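Local coordinates for protein magnesium transporter MgtE (Enterococcus faecalis, PDB 2OUX) that probably carries magnesium ions across the cell membrane as a homodimer, this chain being its cytosolic part with an N domain and two CBS repeats, at residues E146-V151 with Y174-V179; N76-L81 with M107-Q112; E209-V214 with A234-D239; A13-T18 with E29-L34; I150-T155 with L202-L207. All blocks are in the same frame, centred on the assembly; numbering follows the deposited sequence.

Contact 1: residues E146-V151 with Y174-V179; sequences EFVSIV and YYVYVV
The first CBS repeat of the cytosolic part opens its sheet here, where short strand 149-150 lies parallel to strand 175-179 and S149 and I150 pair with Y177 and V178. Three backbone bonds hold the pair: Y177 N to V148 O (2.9 Å), I150 N to Y177 O (2.8 Å) and V179 N to I150 O (2.8 Å). The carbonyl of Y177 also takes a CA-H...O contact from S149 CA. Before the strand proper the chains spread apart, and a water fills in, accepting from V148 N and donating to Y175 O. Helix 156-166 links the two strands, so this is a beta-alpha-beta unit, and strand 185-190 adds an antiparallel neighbour on the far side of 175-179. On the face carrying I150, CG1 sits between backbone N and carbonyl carbon (chi1 58°), and from there the isoleucine crosses V176 at about a right angle; its CG1 and CD1 both lie 3.8 Å from V176 CG1. V148 CG1 reaches the same V176 methyl at 4.1 Å. Y177 leaves by the other face. Its ring has V148 O at the edge, near the ring plane, 3.6 Å from Y177 CD2, while F147 CB approaches obliquely. Y177 belongs to a magnesium site completed by A234, and its side chain packs against A234 and P236 of the second CBS repeat.

Contact 2: residues N76-L81 with M107-Q112; sequences NMKDYL and MLDKSQ
K78 and D109 form a salt bridge across two turns, each of which leads into a helix of the MgtE N domain. The lysine can be followed outward. Its CB lies 3.8 Å from Q112 OE1, and CG is almost as near to the same oxygen. Beyond CG the chain is fully extended, which brings CD up to the carboxylate and CE within 3.0 Å of D109 OD2, with M107 O a little farther off. NZ ends 3.0 Å from D109 OD2, a weak hydrogen bond within the salt bridge, and the two side chains cross at about a right angle. Q112, also extended, returns the grip: its NE2 donates to K78 O at 3.1 Å, almost straight at 170°. That acceptor lies in the glutamine's amide plane, whereas the donor is tilted 30° from the carbonyl plane. Beneath the polar pairs, L108 CD2 packs 3.4 Å from K78 N, and L108 CD1 meets L81 CD1 at 3.5 Å. L104 of helix 98-107 and Y116 of helix 110-118 extend this apolar layer. K78 is therefore held at both ends, its carbonyl by a neutral amide and its ammonium by a carboxylate; with D109 exposed, solvent probably screens the attraction between the two charges.

Contact 3: residues E209-V214 with A234-D239; sequences ERVISV and AVPVTD
V214 pairs with V237 in parallel register, the alpha carbons 5.0 Å apart, just where the loop 209-214 runs into strand 214-215. The incoming chain meets strand 234-238 steeply, the touching parts running 72° apart, so the pairing is short. V214 spends both backbone polar atoms on it: V214 N donates to P236 O at 3.0 Å and V214 O accepts from T238 N at 3.0 Å. V237 CA adds a CH contact to the same V214 carbonyl. Among the side chains, V214 and V237 leave by one face, and their CG2 methyls meet at 3.8 Å; the V214 methyl gets there by standing between backbone N and carbonyl carbon, with CG1 anti to the carbonyl carbon (chi1 -60°). V214 CG1 in turn lies 4.2 Å from V235 CG2. The proline ring packs against the incoming loop: P236 CG is 3.2 Å from I212 O and 3.7 Å from S213 CB. L185 of the first CBS repeat touches both S213 and P236. A strand entering beside the central strand, with helix 220-230 between them in sequence, is the beta-alpha-beta element of the second CBS repeat, and A234, at the start of 234-238, is a magnesium ligand.

Contact 4: residues A13-T18 with E29-L34; sequences ALLLET and ELFLAL
L15 meets three residues of the second segment, and its chi1 of -121°, well away from a staggered value, swings both methyls toward the second helix. With chi2 nearly fully extended (-172°), CD1 and CD2 divide the work. L15 CD1 meets L34 CD1 at 3.6 Å, the two leucines reaching toward each other tip to tip, and CD1 also stands at the edge of the F31 ring, near its plane. The other branch, L15 CD2, turns to the backbone of the partner helix: it lies 3.9 Å from F31 N and 4.1 Å from both L30 CB and F31 CB. L15 and L30 slide past each other in opposite directions. These are helices 8-20 and 24-31, the first two of the chain, packed as a helical hairpin through an apolar seam; a type I turn from F31 to L34 then takes the chain out of the second helix and brings L34 back to the seam. L30 reaches one turn farther along helix 8-20, where its CD1 meets T18 CG2 at 3.7 Å. The hydroxyl of that threonine is turned to its own helix, T18 OG1 donating to L15 O at 3.0 Å. F42 of helix 36-43 covers L15 and F31, and F27 packs against L15 and T18.

Contact 5: residues I150-T155 with L202-L207; sequences IVANQT and LIADIL
I203 is the residue on which the loop after strand 149-150 closes. Its backbone nitrogen gives the firm bond of the contact, I203 N to Q154 O at 2.7 Å, with an N-H...O angle of 158°. The next amide makes a longer and weak bond, A204 N to A152 O at 3.0 Å, bent to 129°. The I203 side chain fits between these two carbonyls: CB lies 3.3 Å from A152 O, and CG1 is equally close to Q154 O. CG1 stands beside the backbone N and CG2 anti to it (chi1 -70°), a spread that lets both branches meet I150 CD1 at 3.7 Å as the isoleucines approach tip to tip. On the flanks, A152 CB touches A204 CB at 3.7 Å, and L202 CD1 crosses T155 CG2 obliquely. What shapes the loop is partly internal: N153 is the centre of an inverse gamma turn, in which Q154 N bonds back to A152 O. T155 then occupies the N-cap of helix 156-166, with its OG1 taking the backbone NH of S158, while Q154 NE2 bonds to the S158 hydroxyl. Farther out, A159 of that helix packs on both I150 and I203, and V178 of strand 175-179 touches A152 and I203, so the short helix 203-206 is laid against the loop that leads from strand 149-150 into helix 156-166.

From the N terminus, contact 4 comes first and closes the short hairpin of helices 8-20 and 24-31. Contact 2 follows within the N domain, closing a loop of mostly helix between the turns before 79-83 and 110-118. Contact 1 then pairs the strands of the first CBS repeat. Contact 5 starts from the same stretch, sharing I150 and V151, and spans farther, so the two loops overlap from a shared start; V178 of contact 1 packs on both segments of contact 5. Contact 3 begins just after contact 5 in sequence and pairs the corresponding strands of the second repeat. Contacts 1 and 3 also meet in space, Y177 CE1 lying 3.5 Å from P236 CD, which joins the two repeats.

Contact 1: residues E146-V151 with Y174-V179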
# COMPACT_ATOMS: atom_id res chain seq x y z
N GLU A 146 11.61 7.20 -8.05
CA GLU A 146 10.86 8.32 -7.50
C GLU A 146 10.37 8.14 -6.06
O GLU A 146 9.18 7.94 -5.83
CB GLU A 146 9.71 8.65 -8.44
CG GLU A 146 10.18 8.91 -9.88
CD GLU A 146 10.44 7.62 -10.67
OE1 GLU A 146 10.14 6.53 -10.14
OE2 GLU A 146 10.93 7.69 -11.81
N PHE A 147 11.30 8.23 -5.11
CA PHE A 147 10.99 8.09 -3.69
C PHE A 147 11.31 9.40 -2.96
O PHE A 147 12.01 10.26 -3.49
CB PHE A 147 11.82 6.95 -3.07
CG PHE A 147 13.32 7.15 -3.22
CD1 PHE A 147 14.00 8.09 -2.45
CD2 PHE A 147 14.04 6.42 -4.16
CE1 PHE A 147 15.36 8.31 -2.62
CE2 PHE A 147 15.41 6.63 -4.34
CZ PHE A 147 16.08 7.58 -3.56
N VAL A 148 10.80 9.54 -1.75
CA VAL A 148 11.04 10.75 -0.97
C VAL A 148 12.10 10.52 0.10
O VAL A 148 11.97 9.64 0.94
CB VAL A 148 9.76 11.23 -0.26
CG1 VAL A 148 10.04 12.53 0.49
CG2 VAL A 148 8.64 11.42 -1.26
N SER A 149 13.14 11.34 0.08
CA SER A 149 14.19 11.22 1.09
C SER A 149 14.49 12.59 1.70
O SER A 149 14.43 13.61 1.02
CB SER A 149 15.45 10.62 0.47
OG SER A 149 15.80 11.29 -0.72
N ILE A 150 14.79 12.59 2.99
CA ILE A 150 15.11 13.82 3.71
C ILE A 150 16.26 13.54 4.67
O ILE A 150 16.66 12.39 4.85
CB ILE A 150 13.91 14.32 4.54
CG1 ILE A 150 13.51 13.23 5.53
CG2 ILE A 150 12.77 14.71 3.64
CD1 ILE A 150 12.53 13.68 6.60
N VAL A 151 16.79 14.60 5.28
CA VAL A 151 17.87 14.46 6.25
C VAL A 151 17.26 14.49 7.64
O VAL A 151 16.17 15.05 7.84
CB VAL A 151 18.90 15.61 6.16
CG1 VAL A 151 19.60 15.57 4.82
CG2 VAL A 151 18.21 16.96 6.37
N TYR A 174 4.04 7.82 1.15
CA TYR A 174 3.55 7.21 2.38
C TYR A 174 4.64 6.70 3.29
O TYR A 174 4.39 6.32 4.43
CB TYR A 174 2.51 6.13 2.05
CG TYR A 174 1.27 6.78 1.44
CD1 TYR A 174 0.88 8.06 1.83
CD2 TYR A 174 0.53 6.15 0.45
CE1 TYR A 174 -0.21 8.71 1.25
CE2 TYR A 174 -0.58 6.78 -0.15
CZ TYR A 174 -0.94 8.07 0.26
OH TYR A 174 -2.00 8.71 -0.33
N TYR A 175 5.87 6.71 2.78
CA TYR A 175 7.03 6.35 3.56
C TYR A 175 8.03 7.43 3.20
O TYR A 175 8.17 7.77 2.03
CB TYR A 175 7.60 4.98 3.17
CG TYR A 175 6.91 3.81 3.82
CD1 TYR A 175 6.77 3.75 5.20
CD2 TYR A 175 6.38 2.77 3.06
CE1 TYR A 175 6.13 2.68 5.81
CE2 TYR A 175 5.74 1.70 3.66
CZ TYR A 175 5.61 1.66 5.04
OH TYR A 175 4.97 0.61 5.65
N VAL A 176 8.69 7.99 4.20
CA VAL A 176 9.70 9.02 3.94
C VAL A 176 11.02 8.47 4.44
O VAL A 176 11.17 8.17 5.63
CB VAL A 176 9.38 10.32 4.69
CG1 VAL A 176 10.43 11.38 4.36
CG2 VAL A 176 8.00 10.82 4.30
N TYR A 177 11.98 8.32 3.54
CA TYR A 177 13.28 7.78 3.93
C TYR A 177 14.24 8.87 4.39
O TYR A 177 14.24 9.98 3.86
CB TYR A 177 13.84 6.98 2.76
CG TYR A 177 12.87 5.89 2.35
CD1 TYR A 177 12.80 4.70 3.07
CD2 TYR A 177 11.95 6.11 1.33
CE1 TYR A 177 11.82 3.74 2.78
CE2 TYR A 177 10.97 5.16 1.03
CZ TYR A 177 10.91 3.99 1.77
OH TYR A 177 9.90 3.10 1.54
N VAL A 178 15.04 8.56 5.40
CA VAL A 178 15.99 9.53 5.92
C VAL A 178 17.40 9.11 5.54
O VAL A 178 17.79 7.98 5.78
CB VAL A 178 15.90 9.62 7.46
CG1 VAL A 178 16.83 10.72 7.98
CG2 VAL A 178 14.45 9.91 7.88
N VAL A 179 18.14 10.01 4.91
CA VAL A 179 19.51 9.71 4.51
C VAL A 179 20.45 10.78 5.05
O VAL A 179 20.00 11.82 5.52
CB VAL A 179 19.69 9.71 2.97
CG1 VAL A 179 18.90 8.57 2.33
CG2 VAL A 179 19.27 11.05 2.39
O HOH W 1 8.76 7.71 -0.72

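Contact 2: residues N76-L81 with M107-Q112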
# COMPACT_ATOMS: atom_id res chain seq x y z
N ASN A 76 1.41 -5.13 -28.44
CA ASN A 76 0.99 -4.22 -29.48
C ASN A 76 1.79 -2.96 -29.22
O ASN A 76 1.53 -1.91 -29.83
CB ASN A 76 -0.52 -3.93 -29.48
CG ASN A 76 -0.96 -3.20 -30.75
OD1 ASN A 76 -0.88 -3.75 -31.86
ND2 ASN A 76 -1.39 -1.95 -30.61
N MSE A 77 2.78 -3.07 -28.32
CA MSE A 77 3.64 -1.93 -28.04
C MSE A 77 4.36 -1.81 -29.36
O MSE A 77 3.77 -2.12 -30.40
CB MSE A 77 4.66 -2.19 -26.91
CG MSE A 77 4.08 -2.39 -25.50
SE MSE A 77 3.28 -0.82 -24.67
CE MSE A 77 1.53 -1.58 -24.39
N LYS A 78 5.62 -1.41 -29.35
CA LYS A 78 6.34 -1.28 -30.60
C LYS A 78 5.59 -0.31 -31.53
O LYS A 78 6.05 0.81 -31.76
CB LYS A 78 6.47 -2.66 -31.28
CG LYS A 78 7.45 -3.61 -30.60
CD LYS A 78 7.66 -4.89 -31.40
CE LYS A 78 8.63 -5.82 -30.68
NZ LYS A 78 8.84 -7.10 -31.41
N ASP A 79 4.44 -0.74 -32.06
CA ASP A 79 3.67 0.13 -32.93
C ASP A 79 2.87 1.22 -32.22
O ASP A 79 2.55 2.24 -32.85
CB ASP A 79 2.76 -0.66 -33.89
CG ASP A 79 2.34 -1.99 -33.33
OD1 ASP A 79 1.92 -2.05 -32.16
OD2 ASP A 79 2.40 -2.99 -34.09
N TYR A 80 2.53 1.05 -30.94
CA TYR A 80 1.83 2.13 -30.25
C TYR A 80 2.82 3.28 -30.31
O TYR A 80 2.48 4.40 -30.69
CB TYR A 80 1.57 1.84 -28.76
CG TYR A 80 0.34 1.01 -28.45
CD1 TYR A 80 -0.84 1.17 -29.16
CD2 TYR A 80 0.37 0.08 -27.41
CE1 TYR A 80 -1.98 0.43 -28.84
CE2 TYR A 80 -0.76 -0.67 -27.08
CZ TYR A 80 -1.93 -0.49 -27.80
OH TYR A 80 -3.05 -1.22 -27.47
N LEU A 81 4.06 2.98 -29.94
CA LEU A 81 5.11 3.97 -29.95
C LEU A 81 5.49 4.41 -31.36
O LEU A 81 5.77 5.59 -31.59
CB LEU A 81 6.35 3.42 -29.24
CG LEU A 81 6.20 2.93 -27.79
CD1 LEU A 81 7.53 3.16 -27.07
CD2 LEU A 81 5.09 3.68 -27.06
N MSE A 107 11.28 -3.94 -24.18
CA MSE A 107 10.31 -4.67 -24.97
C MSE A 107 10.40 -4.31 -26.44
O MSE A 107 10.20 -5.14 -27.32
CB MSE A 107 8.89 -4.40 -24.47
CG MSE A 107 8.55 -5.15 -23.19
SE MSE A 107 8.56 -7.08 -23.43
CE MSE A 107 10.44 -7.44 -23.16
N LEU A 108 10.71 -3.05 -26.72
CA LEU A 108 10.84 -2.58 -28.09
C LEU A 108 12.04 -3.27 -28.72
O LEU A 108 12.90 -3.80 -28.02
CB LEU A 108 11.05 -1.07 -28.12
CG LEU A 108 10.01 -0.22 -27.39
CD1 LEU A 108 10.44 1.24 -27.45
CD2 LEU A 108 8.64 -0.41 -28.02
N ASP A 109 12.10 -3.26 -30.05
CA ASP A 109 13.20 -3.86 -30.78
C ASP A 109 14.48 -3.10 -30.43
O ASP A 109 14.43 -1.91 -30.12
CB ASP A 109 12.93 -3.79 -32.29
CG ASP A 109 11.78 -4.70 -32.71
OD1 ASP A 109 11.29 -4.55 -33.85
OD2 ASP A 109 11.37 -5.56 -31.91
N LYS A 110 15.62 -3.78 -30.47
CA LYS A 110 16.89 -3.15 -30.13
C LYS A 110 17.10 -1.79 -30.81
O LYS A 110 17.79 -0.93 -30.26
CB LYS A 110 18.05 -4.09 -30.46
CG LYS A 110 17.99 -5.43 -29.73
CD LYS A 110 17.93 -5.26 -28.20
CE LYS A 110 19.19 -4.61 -27.63
NZ LYS A 110 19.14 -4.47 -26.15
N SER A 111 16.51 -1.61 -31.99
CA SER A 111 16.64 -0.35 -32.73
C SER A 111 15.84 0.79 -32.10
O SER A 111 16.40 1.84 -31.78
CB SER A 111 16.19 -0.53 -34.18
OG SER A 111 17.07 -1.38 -34.89
N GLN A 112 14.53 0.58 -31.93
CA GLN A 112 13.67 1.59 -31.34
C GLN A 112 14.24 2.07 -30.01
O GLN A 112 14.36 3.28 -29.77
CB GLN A 112 12.25 1.03 -31.10
CG GLN A 112 11.37 0.97 -32.35
CD GLN A 112 9.91 0.64 -32.03
OE1 GLN A 112 9.58 -0.48 -31.62
NE2 GLN A 112 9.02 1.62 -32.21

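Contact 3: residues E209-V214 with A234-D239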
# COMPACT_ATOMS: atom_id res chain seq x y z
N GLU A 209 14.92 3.96 13.53
CA GLU A 209 16.29 3.55 13.22
C GLU A 209 16.33 2.18 12.58
O GLU A 209 17.22 1.90 11.78
CB GLU A 209 17.16 3.53 14.47
CG GLU A 209 17.34 4.86 15.15
CD GLU A 209 18.51 4.85 16.12
OE1 GLU A 209 18.59 3.91 16.95
OE2 GLU A 209 19.34 5.77 16.05
N ARG A 210 15.39 1.32 12.93
CA ARG A 210 15.35 -0.04 12.37
C ARG A 210 14.64 -0.11 11.02
O ARG A 210 13.65 -0.81 10.86
CB ARG A 210 14.69 -1.00 13.36
CG ARG A 210 15.46 -1.19 14.65
CD ARG A 210 14.74 -2.15 15.57
NE ARG A 210 14.68 -3.50 15.01
CZ ARG A 210 15.71 -4.34 14.97
NH1 ARG A 210 16.88 -3.98 15.47
NH2 ARG A 210 15.57 -5.56 14.45
N VAL A 211 15.17 0.62 10.04
CA VAL A 211 14.58 0.62 8.71
C VAL A 211 14.96 -0.66 7.97
O VAL A 211 16.13 -1.04 7.93
CB VAL A 211 15.02 1.86 7.90
CG1 VAL A 211 16.53 2.00 7.93
CG2 VAL A 211 14.51 1.76 6.48
N ILE A 212 13.95 -1.32 7.42
CA ILE A 212 14.12 -2.56 6.68
C ILE A 212 14.34 -2.21 5.20
O ILE A 212 13.62 -1.38 4.64
CB ILE A 212 12.85 -3.46 6.78
CG1 ILE A 212 12.59 -3.83 8.25
CG2 ILE A 212 13.01 -4.70 5.94
CD1 ILE A 212 11.96 -2.70 9.06
N SER A 213 15.33 -2.85 4.59
CA SER A 213 15.63 -2.61 3.19
C SER A 213 16.17 -3.89 2.57
O SER A 213 16.45 -4.86 3.28
CB SER A 213 16.67 -1.49 3.03
OG SER A 213 17.91 -1.85 3.60
N VAL A 214 16.31 -3.88 1.25
CA VAL A 214 16.82 -5.01 0.49
C VAL A 214 17.99 -4.52 -0.35
O VAL A 214 18.13 -3.32 -0.58
CB VAL A 214 15.73 -5.60 -0.43
CG1 VAL A 214 14.55 -6.08 0.40
CG2 VAL A 214 15.27 -4.55 -1.44
N ALA A 234 5.82 -0.54 0.38
CA ALA A 234 7.05 -0.24 -0.35
C ALA A 234 8.25 -0.63 0.50
O ALA A 234 8.15 -0.73 1.72
CB ALA A 234 7.11 1.25 -0.72
N VAL A 235 9.39 -0.86 -0.15
CA VAL A 235 10.61 -1.21 0.55
C VAL A 235 11.81 -0.62 -0.16
O VAL A 235 11.95 -0.73 -1.37
CB VAL A 235 10.76 -2.76 0.70
CG1 VAL A 235 10.99 -3.42 -0.66
CG2 VAL A 235 11.88 -3.07 1.67
N PRO A 236 12.70 0.05 0.60
CA PRO A 236 13.89 0.67 0.02
C PRO A 236 14.95 -0.31 -0.47
O PRO A 236 15.07 -1.42 0.03
CB PRO A 236 14.39 1.59 1.14
CG PRO A 236 13.97 0.88 2.36
CD PRO A 236 12.59 0.36 2.03
N VAL A 237 15.71 0.13 -1.47
CA VAL A 237 16.76 -0.67 -2.08
C VAL A 237 18.09 0.05 -1.98
O VAL A 237 18.18 1.25 -2.23
CB VAL A 237 16.44 -0.93 -3.57
CG1 VAL A 237 17.47 -1.87 -4.17
CG2 VAL A 237 15.05 -1.52 -3.71
N THR A 238 19.14 -0.68 -1.62
CA THR A 238 20.47 -0.07 -1.48
C THR A 238 21.55 -0.95 -2.08
O THR A 238 21.29 -2.07 -2.52
CB THR A 238 20.83 0.13 0.01
OG1 THR A 238 21.13 -1.14 0.60
CG2 THR A 238 19.66 0.75 0.77
N ASP A 239 22.78 -0.43 -2.09
CA ASP A 239 23.92 -1.20 -2.57
C ASP A 239 24.58 -1.73 -1.29
O ASP A 239 24.07 -1.50 -0.19
CB ASP A 239 24.91 -0.32 -3.34
CG ASP A 239 25.32 0.92 -2.56
OD1 ASP A 239 25.29 0.89 -1.32
OD2 ASP A 239 25.68 1.92 -3.21

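Contact 4: residues A13-T18 with E29-L34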
# COMPACT_ATOMS: atom_id res chain seq x y z
N ALA A 13 -18.54 4.87 -24.14
CA ALA A 13 -19.34 5.26 -25.29
C ALA A 13 -19.42 6.78 -25.43
O ALA A 13 -19.28 7.32 -26.53
CB ALA A 13 -20.75 4.67 -25.18
N LEU A 14 -19.67 7.47 -24.32
CA LEU A 14 -19.74 8.92 -24.32
C LEU A 14 -18.36 9.45 -24.70
O LEU A 14 -18.24 10.37 -25.52
CB LEU A 14 -20.11 9.45 -22.93
CG LEU A 14 -21.58 9.59 -22.52
CD1 LEU A 14 -22.35 8.27 -22.66
CD2 LEU A 14 -21.62 10.08 -21.09
N LEU A 15 -17.33 8.86 -24.11
CA LEU A 15 -15.95 9.24 -24.37
C LEU A 15 -15.61 9.13 -25.85
O LEU A 15 -15.02 10.04 -26.43
CB LEU A 15 -15.00 8.36 -23.57
CG LEU A 15 -14.03 9.00 -22.57
CD1 LEU A 15 -13.08 7.91 -22.08
CD2 LEU A 15 -13.24 10.12 -23.22
N LEU A 16 -15.97 8.00 -26.46
CA LEU A 16 -15.70 7.77 -27.88
C LEU A 16 -16.35 8.84 -28.76
O LEU A 16 -15.80 9.24 -29.78
CB LEU A 16 -16.22 6.39 -28.32
CG LEU A 16 -15.17 5.31 -28.61
CD1 LEU A 16 -15.85 3.97 -28.90
CD2 LEU A 16 -14.31 5.73 -29.78
N GLU A 17 -17.53 9.29 -28.35
CA GLU A 17 -18.23 10.30 -29.11
C GLU A 17 -17.57 11.67 -29.01
O GLU A 17 -17.42 12.35 -30.03
CB GLU A 17 -19.69 10.38 -28.65
CG GLU A 17 -20.57 9.31 -29.27
CD GLU A 17 -20.67 9.44 -30.80
OE1 GLU A 17 -21.20 10.47 -31.27
OE2 GLU A 17 -20.21 8.52 -31.51
N THR A 18 -17.15 12.07 -27.82
CA THR A 18 -16.50 13.37 -27.68
C THR A 18 -15.22 13.32 -28.49
O THR A 18 -14.76 14.33 -29.02
CB THR A 18 -16.14 13.69 -26.21
OG1 THR A 18 -14.99 12.94 -25.83
CG2 THR A 18 -17.30 13.36 -25.28
N GLU A 29 -11.92 16.31 -19.90
CA GLU A 29 -12.64 16.26 -18.63
C GLU A 29 -13.04 14.84 -18.27
O GLU A 29 -12.85 14.39 -17.14
CB GLU A 29 -13.92 17.10 -18.67
CG GLU A 29 -13.76 18.61 -18.58
CD GLU A 29 -15.10 19.32 -18.69
OE1 GLU A 29 -15.95 19.15 -17.78
OE2 GLU A 29 -15.32 20.05 -19.68
N LEU A 30 -13.64 14.14 -19.23
CA LEU A 30 -14.09 12.77 -19.03
C LEU A 30 -12.93 11.80 -18.85
O LEU A 30 -12.83 11.12 -17.83
CB LEU A 30 -14.96 12.32 -20.21
CG LEU A 30 -16.30 13.05 -20.40
CD1 LEU A 30 -16.94 12.60 -21.71
CD2 LEU A 30 -17.21 12.75 -19.22
N PHE A 31 -12.04 11.76 -19.84
CA PHE A 31 -10.88 10.88 -19.82
C PHE A 31 -10.09 11.02 -18.53
O PHE A 31 -9.82 10.04 -17.84
CB PHE A 31 -9.97 11.20 -21.02
CG PHE A 31 -8.78 10.27 -21.15
CD1 PHE A 31 -8.93 9.00 -21.70
CD2 PHE A 31 -7.53 10.65 -20.68
CE1 PHE A 31 -7.84 8.12 -21.79
CE2 PHE A 31 -6.43 9.79 -20.76
CZ PHE A 31 -6.58 8.52 -21.32
N LEU A 32 -9.72 12.26 -18.20
CA LEU A 32 -8.93 12.53 -17.01
C LEU A 32 -9.68 12.28 -15.71
O LEU A 32 -9.10 12.34 -14.64
CB LEU A 32 -8.40 13.98 -17.06
CG LEU A 32 -6.95 14.25 -17.50
CD1 LEU A 32 -6.40 13.12 -18.35
CD2 LEU A 32 -6.89 15.57 -18.26
N ALA A 33 -10.98 12.00 -15.79
CA ALA A 33 -11.76 11.71 -14.59
C ALA A 33 -11.68 10.20 -14.31
O ALA A 33 -12.02 9.73 -13.22
CB ALA A 33 -13.22 12.13 -14.80
N LEU A 34 -11.24 9.45 -15.31
CA LEU A 34 -11.10 8.01 -15.18
C LEU A 34 -9.77 7.68 -14.50
O LEU A 34 -8.79 8.41 -14.65
CB LEU A 34 -11.10 7.34 -16.57
CG LEU A 34 -12.30 7.39 -17.51
CD1 LEU A 34 -11.88 6.89 -18.87
CD2 LEU A 34 -13.43 6.54 -16.96

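Contact 5: residues I150-T155 with L202-L207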
# COMPACT_ATOMS: atom_id res chain seq x y z
N ILE A 150 14.79 12.59 2.99
CA ILE A 150 15.11 13.82 3.71
C ILE A 150 16.26 13.54 4.67
O ILE A 150 16.66 12.39 4.85
CB ILE A 150 13.91 14.32 4.54
CG1 ILE A 150 13.51 13.23 5.53
CG2 ILE A 150 12.77 14.71 3.64
CD1 ILE A 150 12.53 13.68 6.60
N VAL A 151 16.79 14.60 5.28
CA VAL A 151 17.87 14.46 6.25
C VAL A 151 17.26 14.49 7.64
O VAL A 151 16.17 15.05 7.84
CB VAL A 151 18.90 15.61 6.16
CG1 VAL A 151 19.60 15.57 4.82
CG2 VAL A 151 18.21 16.96 6.37
N ALA A 152 17.97 13.91 8.59
CA ALA A 152 17.52 13.83 9.98
C ALA A 152 17.32 15.16 10.73
O ALA A 152 16.26 15.38 11.29
CB ALA A 152 18.48 12.95 10.77
N ASN A 153 18.35 16.02 10.74
CA ASN A 153 18.28 17.29 11.46
C ASN A 153 17.37 18.32 10.81
O ASN A 153 17.75 19.47 10.58
CB ASN A 153 19.69 17.87 11.64
CG ASN A 153 19.71 19.14 12.48
OD1 ASN A 153 19.81 20.25 11.94
ND2 ASN A 153 19.61 18.99 13.79
N GLN A 154 16.16 17.90 10.52
CA GLN A 154 15.16 18.75 9.90
C GLN A 154 13.89 18.61 10.73
O GLN A 154 13.73 17.63 11.46
CB GLN A 154 14.95 18.27 8.47
CG GLN A 154 13.73 18.79 7.76
CD GLN A 154 13.72 18.37 6.30
OE1 GLN A 154 14.08 17.24 5.97
NE2 GLN A 154 13.31 19.27 5.43
N THR A 155 13.00 19.59 10.64
CA THR A 155 11.74 19.54 11.38
C THR A 155 10.65 18.91 10.52
O THR A 155 10.78 18.84 9.30
CB THR A 155 11.28 20.93 11.74
OG1 THR A 155 11.11 21.69 10.54
CG2 THR A 155 12.29 21.62 12.65
N LEU A 202 11.87 17.45 15.67
CA LEU A 202 12.94 17.11 14.75
C LEU A 202 12.81 15.69 14.22
O LEU A 202 12.69 14.73 14.99
CB LEU A 202 14.30 17.28 15.43
CG LEU A 202 15.03 18.61 15.18
CD1 LEU A 202 14.10 19.78 15.46
CD2 LEU A 202 16.27 18.68 16.07
N ILE A 203 12.83 15.57 12.90
CA ILE A 203 12.72 14.28 12.23
C ILE A 203 13.58 13.24 12.93
O ILE A 203 13.14 12.12 13.16
CB ILE A 203 13.16 14.39 10.73
CG1 ILE A 203 12.13 15.21 9.94
CG2 ILE A 203 13.37 13.00 10.14
CD1 ILE A 203 10.74 14.60 9.92
N ALA A 204 14.80 13.64 13.29
CA ALA A 204 15.74 12.75 13.96
C ALA A 204 15.22 12.21 15.28
O ALA A 204 15.68 11.17 15.75
CB ALA A 204 17.06 13.48 14.19
N ASP A 205 14.26 12.90 15.87
CA ASP A 205 13.71 12.46 17.15
C ASP A 205 12.54 11.50 17.04
O ASP A 205 12.23 10.81 18.01
CB ASP A 205 13.32 13.67 18.00
CG ASP A 205 14.52 14.36 18.62
OD1 ASP A 205 15.46 13.64 19.03
OD2 ASP A 205 14.53 15.61 18.71
N ILE A 206 11.90 11.44 15.88
CA ILE A 206 10.77 10.55 15.71
C ILE A 206 10.94 9.49 14.63
O ILE A 206 10.07 8.64 14.45
CB ILE A 206 9.48 11.35 15.41
CG1 ILE A 206 9.73 12.33 14.26
CG2 ILE A 206 9.03 12.09 16.67
CD1 ILE A 206 8.47 12.96 13.72
N LEU A 207 12.07 9.53 13.92
CA LEU A 207 12.34 8.57 12.85
C LEU A 207 12.59 7.17 13.41
O LEU A 207 12.89 7.00 14.59
CB LEU A 207 13.56 9.02 12.03
CG LEU A 207 14.94 8.94 12.70
CD1 LEU A 207 15.46 7.51 12.65
CD2 LEU A 207 15.91 9.84 11.97